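PDB 6K0P: alpha-1,3-glucanase from Paenibacillus glycanilyticus, which probably hydrolyses the alpha-1,3-glycosidic bonds of alpha-1,3-glucan, as a bacterial glycoside hydrolase of family 87. Local coordinates for residues N16-I21 / N322-N327; S272-Y277 / N300-H305; Y348-G353 / T379-R384. The protein carries 1 engineered substitution. All blocks are in the same frame, centred on the assembly; numbering follows the deposited sequence. Where two conformers were deposited one is given.

The three contacts lie along one face of a parallel beta-helix, where strands 271-274, 297-304, 319-326, 343-350 and 374-383 follow each other side by side. Interaction 2 pairs the first two of these strands and interaction 3 the last two; their centres are about 14 Å apart. Strand 319-326 runs between them and carries the second segment of interaction 1, whose centre is about 13 Å from that of interaction 2 and about 10 Å from that of interaction 3. Along the chain, interaction 1 starts near the N-terminus and closes after interaction 2 but before interaction 3. It therefore joins the N-terminal domain to the strand that lies between the pairs of interactions 2 and 3.

Interaction 1 (N16-I21 / N322-N327); sequences NMPFTI and NNRIKN
At the seam between the N-terminal domain and the parallel beta-helix, Pro18 and Phe19 of the incoming chain close on the guanidinium group of Arg324. The ring carbon Phe19 CD2 lies over one face of that group, 3.4 Å from Arg324 NH1, but the ring and guanidinium planes are 52° apart, so the two are inclined rather than stacked. Arg324 gets there by reaching straight out from the strand, extended from CG to NE (chi2 174°), and the ring and the arginine chain pass alongside, running contrary ways. Its other terminal nitrogen, Arg324 NH2, meets Pro18 CG at 3.5 Å. The charge has its main mate elsewhere, in a salt bridge from Arg324 NH1 to Glu173. A second cation, Lys326 NZ, is 6.0 Å from the Phe19 ring centroid, too far for more than a weak pull; it forms a salt bridge with Glu171. Both acidic partners belong to strand 165-173, which also pairs with strand 20-23 just after Phe19. On the beta-helix side, strand 319-326 is flanked by strands 297-304 and 343-350, and Tyr348 of the latter meets the Phe19 ring edge-to-face.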
ATOM      1  N   ASN A  16       7.878  -9.246  -6.903  1.00 11.72           N
ATOM      2  CA  ASN A  16       8.960 -10.180  -6.604  1.00 13.19           C
ATOM      3  C   ASN A  16      10.031  -9.377  -5.871  1.00 12.59           C
ATOM      4  O   ASN A  16      10.782  -8.617  -6.485  1.00 14.93           O
ATOM      5  CB  ASN A  16       9.493 -10.788  -7.897  1.00 15.01           C
ATOM      6  CG  ASN A  16      10.626 -11.757  -7.659  1.00 22.92           C
ATOM      7  OD1 ASN A  16      10.906 -12.134  -6.525  1.00 21.35           O
ATOM      8  ND2 ASN A  16      11.287 -12.169  -8.733  1.00 30.31           N
ATOM      9  N   MET A  17      10.079  -9.521  -4.555  1.00 12.89           N
ATOM     10  CA  MET A  17      10.998  -8.765  -3.728  0.54 11.88           C
ATOM     11  C   MET A  17      12.043  -9.684  -3.102  1.00 12.03           C
ATOM     12  O   MET A  17      11.831 -10.893  -2.970  1.00 14.59           O
ATOM     13  CB  MET A  17      10.218  -8.029  -2.627  0.54 12.95           C
ATOM     14  CG  MET A  17       9.024  -7.212  -3.139  0.54 12.13           C
ATOM     15  SD  MET A  17       9.421  -5.925  -4.349  0.54 14.82           S
ATOM     16  CE  MET A  17      10.703  -5.029  -3.481  0.54 15.39           C
ATOM     17  N   PRO A  18      13.205  -9.139  -2.724  1.00 12.37           N
ATOM     18  CA  PRO A  18      14.259  -9.991  -2.149  1.00 13.16           C
ATOM     19  C   PRO A  18      14.000 -10.410  -0.715  1.00 12.41           C
ATOM     20  O   PRO A  18      14.705 -11.293  -0.210  1.00 14.12           O
ATOM     21  CB  PRO A  18      15.513  -9.109  -2.231  1.00 14.93           C
ATOM     22  CG  PRO A  18      15.008  -7.731  -2.231  1.00 16.57           C
ATOM     23  CD  PRO A  18      13.676  -7.763  -2.959  1.00 12.13           C
ATOM     24  N   PHE A  19      13.032  -9.805  -0.043  1.00 11.23           N
ATOM     25  CA  PHE A  19      12.699 -10.197   1.311  1.00 11.29           C
ATOM     26  C   PHE A  19      11.545 -11.187   1.301  1.00 13.95           C
ATOM     27  O   PHE A  19      10.710 -11.194   0.389  1.00 14.53           O
ATOM     28  CB  PHE A  19      12.369  -8.983   2.186  1.00 11.70           C
ATOM     29  CG  PHE A  19      11.372  -8.037   1.585  1.00 10.92           C
ATOM     30  CD1 PHE A  19      10.010  -8.220   1.784  1.00 16.63           C
ATOM     31  CD2 PHE A  19      11.796  -6.941   0.856  1.00 13.41           C
ATOM     32  CE1 PHE A  19       9.091  -7.327   1.241  1.00 17.28           C
ATOM     33  CE2 PHE A  19      10.884  -6.047   0.313  1.00 15.52           C
ATOM     34  CZ  PHE A  19       9.531  -6.244   0.505  1.00 17.14           C
ATOM     35  N   THR A  20      11.538 -12.046   2.314  1.00 12.96           N
ATOM     36  CA  THR A  20      10.481 -13.016   2.561  1.00 11.19           C
ATOM     37  C   THR A  20       9.663 -12.521   3.746  1.00 12.24           C
ATOM     38  O   THR A  20      10.224 -12.038   4.733  1.00 13.47           O
ATOM     39  CB  THR A  20      11.105 -14.368   2.914  1.00 13.53           C
ATOM     40  OG1 THR A  20      11.895 -14.822   1.808  1.00 16.05           O
ATOM     41  CG2 THR A  20      10.033 -15.416   3.224  1.00 15.67           C
ATOM     42  N   ILE A  21       8.341 -12.623   3.642  1.00 12.30           N
ATOM     43  CA  ILE A  21       7.436 -12.230   4.716  0.52 12.83           C
ATOM     44  C   ILE A  21       6.944 -13.479   5.427  1.00 12.52           C
ATOM     45  O   ILE A  21       6.411 -14.401   4.794  1.00 14.07           O
ATOM     46  CB  ILE A  21       6.253 -11.417   4.172  0.52 13.58           C
ATOM     47  CG1 ILE A  21       6.755 -10.107   3.570  0.52 17.50           C
ATOM     48  CG2 ILE A  21       5.222 -11.184   5.280  0.52 15.22           C
ATOM     49  CD1 ILE A  21       5.720  -9.390   2.778  0.52 15.80           C
ATOM     50  N   ASN A 322      10.752  -1.705  -8.491  1.00 10.07           N
ATOM     51  CA  ASN A 322      11.505  -2.365  -7.410  1.00 10.31           C
ATOM     52  C   ASN A 322      11.515  -1.564  -6.109  1.00 11.46           C
ATOM     53  O   ASN A 322      12.427  -1.718  -5.293  1.00 11.07           O
ATOM     54  CB  ASN A 322      12.941  -2.719  -7.824  1.00 11.80           C
ATOM     55  CG  ASN A 322      12.995  -3.647  -9.014  1.00 11.86           C
ATOM     56  OD1 ASN A 322      12.029  -4.348  -9.330  1.00 12.22           O
ATOM     57  ND2 ASN A 322      14.141  -3.662  -9.683  1.00 16.45           N
ATOM     58  N   ASN A 323      10.506  -0.725  -5.885  1.00  9.37           N
ATOM     59  CA  ASN A 323      10.486   0.136  -4.713  1.00  9.06           C
ATOM     60  C   ASN A 323       9.694  -0.503  -3.578  1.00  9.40           C
ATOM     61  O   ASN A 323       8.868  -1.397  -3.786  1.00 10.47           O
ATOM     62  CB  ASN A 323       9.885   1.501  -5.051  1.00 10.28           C
ATOM     63  CG  ASN A 323      10.662   2.216  -6.140  1.00 11.95           C
ATOM     64  OD1 ASN A 323      11.849   2.465  -5.993  1.00 10.48           O
ATOM     65  ND2 ASN A 323       9.998   2.531  -7.249  1.00 10.74           N
ATOM     66  N   ARG A 324       9.951  -0.005  -2.366  1.00 10.21           N
ATOM     67  CA  ARG A 324       9.226  -0.395  -1.160  1.00  9.98           C
ATOM     68  C   ARG A 324       8.633   0.867  -0.567  1.00 10.69           C
ATOM     69  O   ARG A 324       9.367   1.817  -0.278  1.00 10.86           O
ATOM     70  CB  ARG A 324      10.165  -1.024  -0.127  1.00 12.37           C
ATOM     71  CG  ARG A 324      11.164  -1.971  -0.711  1.00 14.29           C
ATOM     72  CD  ARG A 324      12.159  -2.450   0.331  1.00 12.85           C
ATOM     73  NE  ARG A 324      13.221  -3.157  -0.357  1.00 13.29           N
ATOM     74  CZ  ARG A 324      14.028  -4.042   0.206  1.00 11.79           C
ATOM     75  NH1 ARG A 324      13.908  -4.321   1.495  1.00 11.19           N
ATOM     76  NH2 ARG A 324      14.959  -4.643  -0.532  1.00 12.15           N
ATOM     77  N   ILE A 325       7.316   0.880  -0.393  1.00  9.76           N
ATOM     78  CA  ILE A 325       6.594   2.030   0.134  1.00  9.25           C
ATOM     79  C   ILE A 325       5.904   1.542   1.395  1.00 10.48           C
ATOM     80  O   ILE A 325       4.958   0.757   1.313  1.00 10.88           O
ATOM     81  CB  ILE A 325       5.555   2.541  -0.867  1.00 10.51           C
ATOM     82  CG1 ILE A 325       6.204   2.796  -2.226  1.00 11.94           C
ATOM     83  CG2 ILE A 325       4.866   3.789  -0.323  1.00 12.96           C
ATOM     84  CD1 ILE A 325       5.189   2.884  -3.353  1.00 17.78           C
ATOM     85  N   LYS A 326       6.367   1.982   2.559  1.00  9.11           N
ATOM     86  CA  LYS A 326       5.822   1.442   3.797  1.00 10.08           C
ATOM     87  C   LYS A 326       5.459   2.546   4.775  1.00 10.63           C
ATOM     88  O   LYS A 326       6.185   3.534   4.917  1.00 10.65           O
ATOM     89  CB  LYS A 326       6.787   0.445   4.458  1.00 10.60           C
ATOM     90  CG  LYS A 326       6.915  -0.886   3.701  1.00 12.79           C
ATOM     91  CD  LYS A 326       7.722  -1.919   4.505  1.00 12.68           C
ATOM     92  CE  LYS A 326       9.194  -1.868   4.158  1.00 12.43           C
ATOM     93  NZ  LYS A 326       9.972  -2.757   5.071  1.00 10.36           N
ATOM     94  N   ASN A 327       4.317   2.370   5.446  1.00  9.12           N
ATOM     95  CA  ASN A 327       3.949   3.203   6.582  1.00 10.01           C
ATOM     96  C   ASN A 327       3.899   4.681   6.191  1.00 10.41           C
ATOM     97  O   ASN A 327       4.564   5.539   6.772  1.00 10.29           O
ATOM     98  CB  ASN A 327       4.869   2.912   7.776  1.00  9.24           C
ATOM     99  CG  ASN A 327       5.038   1.424   8.008  1.00  9.77           C
ATOM    100  OD1 ASN A 327       4.049   0.688   8.087  1.00 10.13           O
ATOM    101  ND2 ASN A 327       6.288   0.962   8.064  1.00 10.02           N
TER

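Interaction 2 (S272-Y277 / N300-H305); sequences SAWGNY and NIWVEH
One face of the Trp302 indole is covered by Trp274 CZ2, 3.7 Å from Trp302 CE2, while Glu304 OE2 sits at its edge and in its plane. The two indoles meet obliquely, their planes at 58°. The neighbouring His305 ring has Glu304 CB over the centre of one face, and it also stacks with Phe107 of the N-terminal domain. These groups stand on two adjacent parallel strands of a beta-helix, paired in register: Ala273 N donates to Trp302 O, Glu304 N to Ala273 O at 3.1 Å, and Gly275 N to Glu304 O. Ser272, Trp274, Trp302 and Glu304 share one face of this ladder; Ala273 and Val303 lie on the other, against Phe287.

The Glu304 carboxylate is firmly positioned. With Trp302 CG anti to the backbone N (chi1 170°), Trp302 NE1 reaches Glu304 OE2 and donates to its anti lone pair in a short, fairly straight bond of 2.7 Å (166°), while OE1 is held by Asn327. The six-membered ring of Trp274 runs beside this carboxylate, with Trp274 CZ3 3.4 Å from Glu304 CD. Gln140 touches Trp274, Trp302 and Glu304, and together with Phe107 and Gln248 it belongs to a glycan-binding pocket, so the arrangement lies beside a sugar site at the domain interface, consistent with a second-shell place. Beyond the strands, Tyr277 N donates to His305 O, which also lies at the edge of the Tyr277 ring. His305 NE2 is hydrogen-bonded to Glu137. A water joins the two turns, donating to Gly275 O at 2.8 Å and lying 2.7 Å from His305 ND1.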
ATOM      1  N   SER A 272      17.265   4.691   0.687  1.00  8.39           N
ATOM      2  CA  SER A 272      16.042   4.787   1.463  1.00  9.35           C
ATOM      3  C   SER A 272      15.835   6.214   1.947  1.00  8.75           C
ATOM      4  O   SER A 272      16.777   7.016   2.023  1.00  9.84           O
ATOM      5  CB  SER A 272      16.015   3.812   2.655  1.00  9.73           C
ATOM      6  OG  SER A 272      17.073   4.100   3.561  1.00 10.42           O
ATOM      7  N   ALA A 273      14.574   6.538   2.238  1.00  8.92           N
ATOM      8  CA  ALA A 273      14.206   7.848   2.754  1.00 10.09           C
ATOM      9  C   ALA A 273      13.267   7.653   3.931  1.00  8.74           C
ATOM     10  O   ALA A 273      12.238   6.970   3.813  1.00 10.52           O
ATOM     11  CB  ALA A 273      13.548   8.715   1.682  1.00 13.49           C
ATOM     12  N   TRP A 274      13.635   8.251   5.055  1.00  9.63           N
ATOM     13  CA  TRP A 274      12.973   8.073   6.342  1.00  9.77           C
ATOM     14  C   TRP A 274      12.393   9.424   6.742  1.00  9.87           C
ATOM     15  O   TRP A 274      13.109  10.292   7.249  1.00 10.40           O
ATOM     16  CB  TRP A 274      13.981   7.531   7.360  1.00 11.56           C
ATOM     17  CG  TRP A 274      14.391   6.143   6.966  1.00  9.95           C
ATOM     18  CD1 TRP A 274      15.454   5.789   6.174  1.00  9.87           C
ATOM     19  CD2 TRP A 274      13.700   4.936   7.279  1.00  9.30           C
ATOM     20  NE1 TRP A 274      15.471   4.423   5.992  1.00 10.30           N
ATOM     21  CE2 TRP A 274      14.404   3.878   6.662  1.00  9.65           C
ATOM     22  CE3 TRP A 274      12.554   4.644   8.024  1.00  9.43           C
ATOM     23  CZ2 TRP A 274      13.994   2.548   6.767  1.00 10.87           C
ATOM     24  CZ3 TRP A 274      12.147   3.318   8.128  1.00 12.09           C
ATOM     25  CH2 TRP A 274      12.870   2.290   7.508  1.00 11.67           C
ATOM     26  N   GLY A 275      11.103   9.611   6.484  1.00  8.67           N
ATOM     27  CA  GLY A 275      10.454  10.871   6.759  1.00 10.43           C
ATOM     28  C   GLY A 275      10.169  11.054   8.231  1.00  9.36           C
ATOM     29  O   GLY A 275      10.408  10.185   9.069  1.00 10.69           O
ATOM     30  N   ASN A 276       9.641  12.232   8.558  1.00  9.12           N
ATOM     31  CA  ASN A 276       9.285  12.531   9.940  1.00  9.73           C
ATOM     32  C   ASN A 276       7.807  12.875  10.096  1.00 10.29           C
ATOM     33  O   ASN A 276       7.411  13.484  11.097  1.00 10.35           O
ATOM     34  CB  ASN A 276      10.188  13.622  10.517  1.00 10.33           C
ATOM     35  CG  ASN A 276      10.006  14.953   9.819  1.00 10.07           C
ATOM     36  OD1 ASN A 276       9.133  15.102   8.963  1.00 11.40           O
ATOM     37  ND2 ASN A 276      10.845  15.930  10.180  1.00 13.78           N
ATOM     38  N   TYR A 277       6.973  12.492   9.130  1.00  9.42           N
ATOM     39  CA  TYR A 277       5.541  12.686   9.290  1.00 10.79           C
ATOM     40  C   TYR A 277       5.021  11.739  10.357  1.00 10.99           C
ATOM     41  O   TYR A 277       5.412  10.569  10.416  1.00 12.02           O
ATOM     42  CB  TYR A 277       4.791  12.479   7.964  1.00 12.40           C
ATOM     43  CG  TYR A 277       4.863  13.714   7.098  1.00  9.26           C
ATOM     44  CD1 TYR A 277       5.958  13.935   6.271  1.00 10.03           C
ATOM     45  CD2 TYR A 277       3.861  14.686   7.141  1.00 10.36           C
ATOM     46  CE1 TYR A 277       6.053  15.079   5.488  1.00 11.91           C
ATOM     47  CE2 TYR A 277       3.953  15.845   6.366  1.00 10.98           C
ATOM     48  CZ  TYR A 277       5.051  16.027   5.543  1.00 12.93           C
ATOM     49  OH  TYR A 277       5.183  17.164   4.764  1.00 12.94           O
ATOM     50  N   ASN A 300      14.355   0.865  -6.877  1.00 10.73           N
ATOM     51  CA  ASN A 300      14.999   0.265  -5.700  1.00 10.39           C
ATOM     52  C   ASN A 300      15.194   1.289  -4.580  1.00 10.84           C
ATOM     53  O   ASN A 300      16.263   1.384  -3.968  1.00 11.27           O
ATOM     54  CB  ASN A 300      16.321  -0.413  -6.076  1.00  9.81           C
ATOM     55  CG  ASN A 300      16.920  -1.234  -4.934  1.00 10.41           C
ATOM     56  OD1 ASN A 300      16.196  -1.857  -4.135  1.00 11.91           O
ATOM     57  ND2 ASN A 300      18.251  -1.236  -4.850  1.00 11.00           N
ATOM     58  N   ILE A 301      14.162   2.088  -4.326  1.00 10.05           N
ATOM     59  CA  ILE A 301      14.158   2.947  -3.152  1.00 10.43           C
ATOM     60  C   ILE A 301      13.116   2.449  -2.157  1.00 10.17           C
ATOM     61  O   ILE A 301      12.125   1.799  -2.517  1.00 11.41           O
ATOM     62  CB  ILE A 301      14.043   4.461  -3.432  1.00 11.81           C
ATOM     63  CG1 ILE A 301      12.631   4.852  -3.830  1.00 12.05           C
ATOM     64  CG2 ILE A 301      15.071   4.908  -4.499  1.00 12.75           C
ATOM     65  CD1 ILE A 301      12.426   6.363  -3.771  1.00 13.58           C
ATOM     66  N   TRP A 302      13.376   2.731  -0.883  1.00  9.01           N
ATOM     67  CA  TRP A 302      12.545   2.309   0.239  1.00  9.65           C
ATOM     68  C   TRP A 302      12.191   3.580   1.000  1.00  8.59           C
ATOM     69  O   TRP A 302      13.083   4.289   1.471  1.00  9.48           O
ATOM     70  CB  TRP A 302      13.367   1.332   1.087  1.00  9.69           C
ATOM     71  CG  TRP A 302      12.845   0.906   2.443  1.00  9.30           C
ATOM     72  CD1 TRP A 302      11.686   1.282   3.072  1.00 10.53           C
ATOM     73  CD2 TRP A 302      13.508  -0.000   3.328  1.00 11.14           C
ATOM     74  NE1 TRP A 302      11.596   0.660   4.305  1.00  9.29           N
ATOM     75  CE2 TRP A 302      12.711  -0.123   4.483  1.00 10.90           C
ATOM     76  CE3 TRP A 302      14.709  -0.716   3.254  1.00 13.64           C
ATOM     77  CZ2 TRP A 302      13.077  -0.934   5.557  1.00 11.04           C
ATOM     78  CZ3 TRP A 302      15.073  -1.519   4.325  1.00 13.70           C
ATOM     79  CH2 TRP A 302      14.259  -1.622   5.460  1.00 12.24           C
ATOM     80  N   VAL A 303      10.900   3.914   1.051  1.00  9.29           N
ATOM     81  CA  VAL A 303      10.434   5.183   1.601  0.65  9.40           C
ATOM     82  C   VAL A 303       9.394   4.905   2.679  1.00  9.62           C
ATOM     83  O   VAL A 303       8.500   4.071   2.482  1.00  9.52           O
ATOM     84  CB  VAL A 303       9.840   6.061   0.477  0.65 12.36           C
ATOM     85  CG1 VAL A 303       9.322   7.369   1.009  0.65 10.88           C
ATOM     86  CG2 VAL A 303      10.883   6.302  -0.602  0.65 13.95           C
ATOM     87  N   GLU A 304       9.507   5.610   3.805  1.00  8.31           N
ATOM     88  CA  GLU A 304       8.573   5.500   4.920  1.00  8.24           C
ATOM     89  C   GLU A 304       8.294   6.862   5.530  1.00  9.35           C
ATOM     90  O   GLU A 304       9.133   7.766   5.489  1.00  8.97           O
ATOM     91  CB  GLU A 304       9.094   4.603   6.053  1.00 10.32           C
ATOM     92  CG  GLU A 304       9.469   3.211   5.574  1.00  9.05           C
ATOM     93  CD  GLU A 304       9.339   2.130   6.639  1.00  8.84           C
ATOM     94  OE1 GLU A 304       8.728   2.367   7.714  1.00 10.03           O
ATOM     95  OE2 GLU A 304       9.832   1.008   6.383  1.00 10.21           O
ATOM     96  N   HIS A 305       7.103   6.997   6.117  1.00  9.62           N
ATOM     97  CA  HIS A 305       6.791   8.141   6.982  1.00 10.32           C
ATOM     98  C   HIS A 305       6.792   9.458   6.218  1.00  9.54           C
ATOM     99  O   HIS A 305       7.177  10.503   6.756  1.00 10.15           O
ATOM    100  CB  HIS A 305       7.676   8.176   8.233  1.00  9.65           C
ATOM    101  CG  HIS A 305       7.677   6.882   8.979  1.00  9.76           C
ATOM    102  ND1 HIS A 305       8.811   6.351   9.556  1.00 10.62           N
ATOM    103  CD2 HIS A 305       6.677   6.003   9.223  1.00 11.28           C
ATOM    104  CE1 HIS A 305       8.507   5.194  10.123  1.00 11.27           C
ATOM    105  NE2 HIS A 305       7.220   4.961   9.936  1.00 10.07           N
TER
HETATM  106  O   HOH W   1      11.223   7.577   9.465  1.00 10.56           O

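Interaction 3 (Y348-G353 / T379-R384); sequences YARGTG and TATNVR
Tyr348 and Thr379 open a buried ladder between successive coils of the beta-helix, near the centre of the molecule. The strands run parallel, with axes 4.7 Å apart, and are laced by bonds from Ala349 N to Thr379 O, from Thr381 N to Ala349 O and from Gly351 N to Thr381 O. With Tyr348 CG anti to the backbone N (chi1 173°), the ring lies along its own strand toward Arg350, and CD2 on its flank rests 3.6 Å from Thr379 CG2. The phenol oxygen, Tyr348 OH, is gripped by Arg350 NH1 at 2.9 Å and by a water 2.6 Å away that also bonds Thr381 OG1. Arg350 in turn forms salt bridges with Asp138 and Glu171 of the N-terminal domain. With an alanine in place of Tyr348, the methyl of Thr379 would probably lose its aromatic neighbour, and Arg350 NH1 and the bridging water one of their mates. Past the strands, a second water accepts from Thr352 N and donates to Thr381 O, 2.8 Å away, and Arg384 N bonds Thr352 O at 2.9 Å, extending the pairing into the turns. On the other face, Ala349 and Ala380 pack against Phe357 of strand 357-360. Parallel strands paired in register from one coil to the next fit the right-handed parallel beta-helix of the pectate lyase-like clan.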
ATOM      1  N   TYR A 348       6.366  -2.887  -3.854  1.00 10.24           N
ATOM      2  CA  TYR A 348       5.739  -3.463  -2.672  1.00 10.26           C
ATOM      3  C   TYR A 348       5.324  -2.325  -1.757  1.00  9.75           C
ATOM      4  O   TYR A 348       6.145  -1.457  -1.433  1.00 10.58           O
ATOM      5  CB  TYR A 348       6.741  -4.366  -1.931  1.00  8.67           C
ATOM      6  CG  TYR A 348       6.243  -4.876  -0.594  1.00  9.25           C
ATOM      7  CD1 TYR A 348       6.421  -4.133   0.572  1.00 11.84           C
ATOM      8  CD2 TYR A 348       5.620  -6.112  -0.490  1.00 10.57           C
ATOM      9  CE1 TYR A 348       5.961  -4.588   1.795  1.00 11.00           C
ATOM     10  CE2 TYR A 348       5.157  -6.581   0.730  1.00 10.19           C
ATOM     11  CZ  TYR A 348       5.337  -5.816   1.869  1.00 10.78           C
ATOM     12  OH  TYR A 348       4.878  -6.274   3.092  1.00 10.28           O
ATOM     13  N   ALA A 349       4.058  -2.333  -1.335  1.00  9.74           N
ATOM     14  CA  ALA A 349       3.546  -1.350  -0.392  1.00 10.22           C
ATOM     15  C   ALA A 349       2.932  -2.070   0.795  1.00  9.23           C
ATOM     16  O   ALA A 349       2.193  -3.044   0.625  1.00 10.69           O
ATOM     17  CB  ALA A 349       2.479  -0.455  -1.032  1.00 10.70           C
ATOM     18  N   ARG A 350       3.244  -1.588   1.997  1.00  9.11           N
ATOM     19  CA  ARG A 350       2.590  -2.076   3.207  1.00  9.32           C
ATOM     20  C   ARG A 350       2.335  -0.886   4.119  1.00  9.45           C
ATOM     21  O   ARG A 350       3.241  -0.085   4.365  1.00  9.25           O
ATOM     22  CB  ARG A 350       3.450  -3.113   3.946  1.00  9.61           C
ATOM     23  CG  ARG A 350       2.758  -3.654   5.202  1.00  9.92           C
ATOM     24  CD  ARG A 350       3.586  -4.731   5.877  1.00  9.64           C
ATOM     25  NE  ARG A 350       4.770  -4.222   6.581  1.00  8.64           N
ATOM     26  CZ  ARG A 350       6.010  -4.685   6.412  1.00  9.74           C
ATOM     27  NH1 ARG A 350       6.265  -5.662   5.537  1.00 10.97           N
ATOM     28  NH2 ARG A 350       7.003  -4.189   7.136  1.00 10.05           N
ATOM     29  N   GLY A 351       1.115  -0.770   4.631  1.00  9.10           N
ATOM     30  CA  GLY A 351       0.818   0.309   5.553  1.00  9.12           C
ATOM     31  C   GLY A 351       0.619   1.684   4.948  1.00  9.54           C
ATOM     32  O   GLY A 351       0.884   2.690   5.619  1.00  9.71           O
ATOM     33  N   THR A 352       0.152   1.779   3.704  1.00  8.56           N
ATOM     34  CA  THR A 352      -0.189   3.111   3.213  1.00 10.35           C
ATOM     35  C   THR A 352      -1.406   3.660   3.961  1.00 10.71           C
ATOM     36  O   THR A 352      -2.140   2.925   4.634  1.00 10.38           O
ATOM     37  CB  THR A 352      -0.418   3.128   1.699  1.00  9.94           C
ATOM     38  OG1 THR A 352      -1.578   2.356   1.367  1.00  9.86           O
ATOM     39  CG2 THR A 352       0.800   2.577   0.950  1.00 10.05           C
ATOM     40  N   GLY A 353      -1.602   4.978   3.859  1.00  9.01           N
ATOM     41  CA  GLY A 353      -2.652   5.650   4.608  1.00  9.82           C
ATOM     42  C   GLY A 353      -3.838   6.062   3.754  1.00 10.15           C
ATOM     43  O   GLY A 353      -4.779   6.714   4.227  1.00 11.00           O
ATOM     44  N   THR A 379       2.362  -5.400  -5.070  1.00  9.44           N
ATOM     45  CA  THR A 379       1.829  -5.907  -3.815  1.00  9.17           C
ATOM     46  C   THR A 379       1.451  -4.727  -2.938  1.00  9.74           C
ATOM     47  O   THR A 379       2.225  -3.772  -2.809  1.00 11.17           O
ATOM     48  CB  THR A 379       2.871  -6.775  -3.114  1.00 11.39           C
ATOM     49  OG1 THR A 379       3.068  -7.968  -3.884  1.00 12.39           O
ATOM     50  CG2 THR A 379       2.428  -7.130  -1.692  1.00 12.53           C
ATOM     51  N   ALA A 380       0.254  -4.780  -2.353  1.00  9.36           N
ATOM     52  CA  ALA A 380      -0.201  -3.745  -1.427  1.00 10.79           C
ATOM     53  C   ALA A 380      -0.955  -4.422  -0.292  1.00 10.96           C
ATOM     54  O   ALA A 380      -2.015  -5.011  -0.518  1.00 10.87           O
ATOM     55  CB  ALA A 380      -1.081  -2.717  -2.139  1.00 10.80           C
ATOM     56  N   THR A 381      -0.415  -4.344   0.924  1.00 10.54           N
ATOM     57  CA  THR A 381      -0.997  -5.044   2.063  1.00  9.73           C
ATOM     58  C   THR A 381      -1.106  -4.089   3.244  1.00 10.79           C
ATOM     59  O   THR A 381      -0.467  -3.037   3.275  1.00  9.82           O
ATOM     60  CB  THR A 381      -0.146  -6.240   2.487  1.00 12.11           C
ATOM     61  OG1 THR A 381       1.153  -5.777   2.873  1.00 14.40           O
ATOM     62  CG2 THR A 381      -0.012  -7.245   1.338  1.00 12.52           C
ATOM     63  N   ASN A 382      -1.908  -4.474   4.236  1.00  9.46           N
ATOM     64  CA  ASN A 382      -2.101  -3.648   5.426  1.00  9.35           C
ATOM     65  C   ASN A 382      -2.438  -2.212   5.031  1.00 10.24           C
ATOM     66  O   ASN A 382      -1.789  -1.249   5.456  1.00  9.61           O
ATOM     67  CB  ASN A 382      -0.875  -3.688   6.342  1.00  9.68           C
ATOM     68  CG  ASN A 382      -0.720  -5.007   7.065  1.00 10.29           C
ATOM     69  OD1 ASN A 382       0.312  -5.660   6.949  1.00 12.50           O
ATOM     70  ND2 ASN A 382      -1.734  -5.400   7.840  1.00 10.40           N
ATOM     71  N   VAL A 383      -3.451  -2.069   4.181  1.00  8.57           N
ATOM     72  CA  VAL A 383      -3.867  -0.752   3.714  1.00  9.72           C
ATOM     73  C   VAL A 383      -4.654  -0.106   4.846  1.00  9.26           C
ATOM     74  O   VAL A 383      -5.736  -0.576   5.208  1.00 10.12           O
ATOM     75  CB  VAL A 383      -4.715  -0.846   2.443  1.00 10.28           C
ATOM     76  CG1 VAL A 383      -4.891   0.546   1.864  1.00 10.63           C
ATOM     77  CG2 VAL A 383      -4.053  -1.770   1.420  1.00 11.38           C
ATOM     78  N   ARG A 384      -4.111   0.966   5.412  1.00  9.57           N
ATOM     79  CA  ARG A 384      -4.656   1.493   6.658  1.00  9.32           C
ATOM     80  C   ARG A 384      -5.908   2.337   6.454  1.00 10.87           C
ATOM     81  O   ARG A 384      -6.606   2.640   7.428  1.00 10.78           O
ATOM     82  CB  ARG A 384      -3.565   2.248   7.417  1.00  9.63           C
ATOM     83  CG  ARG A 384      -2.350   1.356   7.700  1.00 11.08           C
ATOM     84  CD  ARG A 384      -1.417   1.989   8.709  1.00 10.41           C
ATOM     85  NE  ARG A 384      -0.593   3.047   8.134  1.00  9.83           N
ATOM     86  CZ  ARG A 384       0.342   3.689   8.821  1.00 10.19           C
ATOM     87  NH1 ARG A 384       0.543   3.386  10.098  1.00 10.29           N
ATOM     88  NH2 ARG A 384       1.072   4.629   8.239  1.00 10.17           N
TER
HETATM   89  O   HOH W   2       2.927  -8.013   3.181  1.00 13.96           O
HETATM   90  O   HOH W   3      -0.324  -0.615   1.855  1.00 10.61           O